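Local coordinates for protein beta-hexosaminidase Amuc_2018 (Akkermansia muciniphila, PDB 6JEB) that hydrolyses terminal non-reducing N-acetylglucosamine and N-acetylgalactosamine units from beta-N-acetylhexosaminides, including unbranched N-glycan ends and chitobiose, at residues 169-174 with 243-248. Numbering follows the deposited sequence. Where two conformers were deposited one is given.
Sequences ELKELV and LKDIFP
Val174 meets the end of helix 230-246 and the turn after it with both methyls. Val174 CG2 lies 3.6 Å from Phe247 CD1, oblique to the ring, and also touches the carbonyl O of Ile246. CG1, set anti to the backbone N (chi1 162°), points at Pro248 instead. Val174 CG1 butts against the CD-CG side of the Pro248 ring, a tight 3.4 Å from Pro248 CD. With an alanine here both methyls are gone, which would probably open a gap beside Phe247 and Pro248. Ile246 sends CG2 between the helices, where Ile246 CG2 packs 3.6 Å from Leu170 CB. The same methyl sits over the centre of one face of the Phe247 ring, 3.5 Å above its plane. Leu170 CD1 comes within 4.2 Å of Phe247 CZ, more loosely. On the exposed side, the extended chain of Lys171 runs past Ile246 to Asp245. In one of the two conformers of Asp245, Lys171 NZ forms a salt bridge of 2.7 Å with Asp245 OD2, approaching from 44° out of the carboxylate plane. In that conformer Lys167 also pairs with OD2. On the buried side, Phe247 packs on Leu126 and Val184 of the strands beneath. Helix 167-178 follows strand 123-127 and helix 230-246 follows strand 183-187, so the contact joins neighbouring outer helices of the (beta/alpha)8 barrel, the TIM-barrel catalytic domain of glycosyl hydrolase family 20.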
ATOM      1  N   GLU A 169      -0.138  14.006  14.502  1.00 14.17           N
ATOM      2  CA  GLU A 169      -0.973  13.560  13.389  1.00 13.82           C
ATOM      3  C   GLU A 169      -0.703  12.104  13.032  1.00 12.42           C
ATOM      4  O   GLU A 169      -1.632  11.354  12.714  1.00 13.17           O
ATOM      5  CB  GLU A 169      -0.758  14.443  12.161  1.00 14.82           C
ATOM      6  CG  GLU A 169      -1.458  15.782  12.216  1.00 16.20           C
ATOM      7  CD  GLU A 169      -1.103  16.643  11.014  1.00 17.97           C
ATOM      8  OE1 GLU A 169       0.046  16.526  10.522  1.00 16.65           O
ATOM      9  OE2 GLU A 169      -1.971  17.429  10.556  1.00 22.49           O
ATOM     10  N   LEU A 170       0.569  11.694  13.021  1.00 12.33           N
ATOM     11  CA  LEU A 170       0.863  10.308  12.667  1.00 12.24           C
ATOM     12  C   LEU A 170       0.359   9.343  13.737  1.00 11.72           C
ATOM     13  O   LEU A 170      -0.146   8.260  13.410  1.00 13.18           O
ATOM     14  CB  LEU A 170       2.353  10.136  12.385  1.00 12.23           C
ATOM     15  CG  LEU A 170       2.829  10.893  11.142  1.00 13.03           C
ATOM     16  CD1 LEU A 170       4.341  10.824  11.012  1.00 14.88           C
ATOM     17  CD2 LEU A 170       2.165  10.364   9.873  1.00 13.66           C
ATOM     18  N   LYS A 171       0.457   9.728  15.017  1.00 12.66           N
ATOM     19  CA  LYS A 171      -0.099   8.883  16.071  1.00 12.36           C
ATOM     20  C   LYS A 171      -1.620   8.829  15.988  1.00 13.01           C
ATOM     21  O   LYS A 171      -2.224   7.779  16.258  1.00 13.79           O
ATOM     22  CB  LYS A 171       0.382   9.339  17.452  1.00 13.55           C
ATOM     23  CG  LYS A 171       1.881   9.112  17.663  1.00 15.15           C
ATOM     24  CD  LYS A 171       2.332   9.415  19.083  1.00 17.05           C
ATOM     25  CE  LYS A 171       3.781   8.979  19.286  1.00 22.31           C
ATOM     26  NZ  LYS A 171       4.258   9.080  20.703  1.00 27.21           N
ATOM     27  N   GLU A 172      -2.255   9.940  15.604  1.00 12.49           N
ATOM     28  CA  GLU A 172      -3.691   9.918  15.352  1.00 13.89           C
ATOM     29  C   GLU A 172      -4.028   8.933  14.237  1.00 13.37           C
ATOM     30  O   GLU A 172      -4.952   8.118  14.366  1.00 14.30           O
ATOM     31  CB  GLU A 172      -4.199  11.317  14.991  1.00 14.07           C
ATOM     32  CG  GLU A 172      -5.693  11.317  14.682  1.00 15.90           C
ATOM     33  CD  GLU A 172      -6.173  12.555  13.952  1.00 16.16           C
ATOM     34  OE1 GLU A 172      -5.372  13.185  13.225  1.00 18.09           O
ATOM     35  OE2 GLU A 172      -7.361  12.899  14.104  1.00 17.86           O
ATOM     36  N   LEU A 173      -3.283   8.997  13.130  1.00 12.74           N
ATOM     37  CA  LEU A 173      -3.532   8.103  12.005  1.00 11.49           C
ATOM     38  C   LEU A 173      -3.396   6.644  12.422  1.00 12.11           C
ATOM     39  O   LEU A 173      -4.213   5.801  12.032  1.00 13.23           O
ATOM     40  CB  LEU A 173      -2.550   8.418  10.874  1.00 12.11           C
ATOM     41  CG  LEU A 173      -2.634   7.515   9.642  1.00 13.47           C
ATOM     42  CD1 LEU A 173      -3.975   7.668   8.934  1.00 14.02           C
ATOM     43  CD2 LEU A 173      -1.468   7.808   8.686  1.00 15.30           C
ATOM     44  N   VAL A 174      -2.367   6.328  13.214  1.00 12.31           N
ATOM     45  CA  VAL A 174      -2.167   4.951  13.668  1.00 12.08           C
ATOM     46  C   VAL A 174      -3.381   4.466  14.459  1.00 13.24           C
ATOM     47  O   VAL A 174      -3.876   3.348  14.253  1.00 13.40           O
ATOM     48  CB  VAL A 174      -0.862   4.839  14.478  1.00 12.76           C
ATOM     49  CG1 VAL A 174      -0.855   3.565  15.325  1.00 14.53           C
ATOM     50  CG2 VAL A 174       0.340   4.884  13.551  1.00 13.51           C
ATOM     51  N   LEU A 243      10.140   6.122  14.270  1.00 13.60           N
ATOM     52  CA  LEU A 243       9.187   5.138  13.769  1.00 14.09           C
ATOM     53  C   LEU A 243       8.793   4.152  14.859  1.00 12.99           C
ATOM     54  O   LEU A 243       7.639   3.718  14.918  1.00 13.91           O
ATOM     55  CB  LEU A 243       9.767   4.413  12.558  1.00 13.14           C
ATOM     56  CG  LEU A 243      10.103   5.291  11.344  1.00 12.66           C
ATOM     57  CD1 LEU A 243      10.598   4.426  10.186  1.00 14.01           C
ATOM     58  CD2 LEU A 243       8.907   6.148  10.926  1.00 14.70           C
ATOM     59  N   LYS A 244       9.740   3.787  15.732  1.00 14.88           N
ATOM     60  CA  LYS A 244       9.422   2.904  16.854  1.00 15.53           C
ATOM     61  C   LYS A 244       8.381   3.539  17.771  1.00 16.20           C
ATOM     62  O   LYS A 244       7.453   2.863  18.243  1.00 17.10           O
ATOM     63  CB  LYS A 244      10.704   2.577  17.631  1.00 18.44           C
ATOM     64  CG  LYS A 244      10.494   1.718  18.866  1.00 21.31           C
ATOM     65  CD  LYS A 244      10.106   0.307  18.505  1.00 27.33           C
ATOM     66  CE  LYS A 244       9.973  -0.562  19.757  1.00 31.56           C
ATOM     67  NZ  LYS A 244       9.684  -1.991  19.442  1.00 34.86           N
ATOM     68  N   ASP A 245       8.516   4.842  18.025  1.00 16.74           N
ATOM     69  CA  ASP A 245       7.559   5.516  18.890  0.50 17.13           C
ATOM     70  C   ASP A 245       6.191   5.640  18.227  1.00 17.10           C
ATOM     71  O   ASP A 245       5.164   5.482  18.898  1.00 17.97           O
ATOM     72  CB  ASP A 245       8.101   6.888  19.287  0.50 17.92           C
ATOM     73  CG  ASP A 245       7.276   7.543  20.362  0.50 23.17           C
ATOM     74  OD1 ASP A 245       7.011   6.886  21.388  0.50 27.26           O
ATOM     75  OD2 ASP A 245       6.900   8.714  20.189  0.50 26.26           O
ATOM     76  N   ILE A 246       6.153   5.907  16.925  1.00 15.59           N
ATOM     77  CA  ILE A 246       4.907   6.264  16.245  1.00 14.73           C
ATOM     78  C   ILE A 246       4.156   5.043  15.752  1.00 14.07           C
ATOM     79  O   ILE A 246       2.928   4.975  15.870  1.00 15.82           O
ATOM     80  CB  ILE A 246       5.194   7.235  15.083  1.00 15.24           C
ATOM     81  CG1 ILE A 246       5.780   8.545  15.604  1.00 15.44           C
ATOM     82  CG2 ILE A 246       3.917   7.485  14.264  1.00 14.96           C
ATOM     83  CD1 ILE A 246       6.392   9.393  14.494  1.00 15.62           C
ATOM     84  N   PHE A 247       4.868   4.101  15.135  1.00 13.60           N
ATOM     85  CA  PHE A 247       4.230   3.057  14.339  1.00 13.88           C
ATOM     86  C   PHE A 247       4.387   1.713  15.026  1.00 15.07           C
ATOM     87  O   PHE A 247       5.430   1.060  14.882  1.00 15.89           O
ATOM     88  CB  PHE A 247       4.843   3.019  12.934  1.00 14.09           C
ATOM     89  CG  PHE A 247       4.590   4.268  12.138  1.00 13.09           C
ATOM     90  CD1 PHE A 247       3.338   4.516  11.583  1.00 14.43           C
ATOM     91  CD2 PHE A 247       5.597   5.208  11.955  1.00 13.24           C
ATOM     92  CE1 PHE A 247       3.094   5.675  10.846  1.00 14.84           C
ATOM     93  CE2 PHE A 247       5.371   6.370  11.214  1.00 13.69           C
ATOM     94  CZ  PHE A 247       4.112   6.605  10.661  1.00 14.35           C
ATOM     95  N   PRO A 248       3.369   1.244  15.752  1.00 15.11           N
ATOM     96  CA  PRO A 248       3.505  -0.009  16.510  1.00 15.67           C
ATOM     97  C   PRO A 248       3.564  -1.259  15.646  1.00 15.86           C
ATOM     98  O   PRO A 248       3.806  -2.339  16.194  1.00 18.55           O
ATOM     99  CB  PRO A 248       2.255  -0.014  17.401  1.00 16.88           C
ATOM    100  CG  PRO A 248       1.261   0.790  16.629  1.00 17.33           C
ATOM    101  CD  PRO A 248       2.061   1.884  15.971  1.00 16.37           C
TER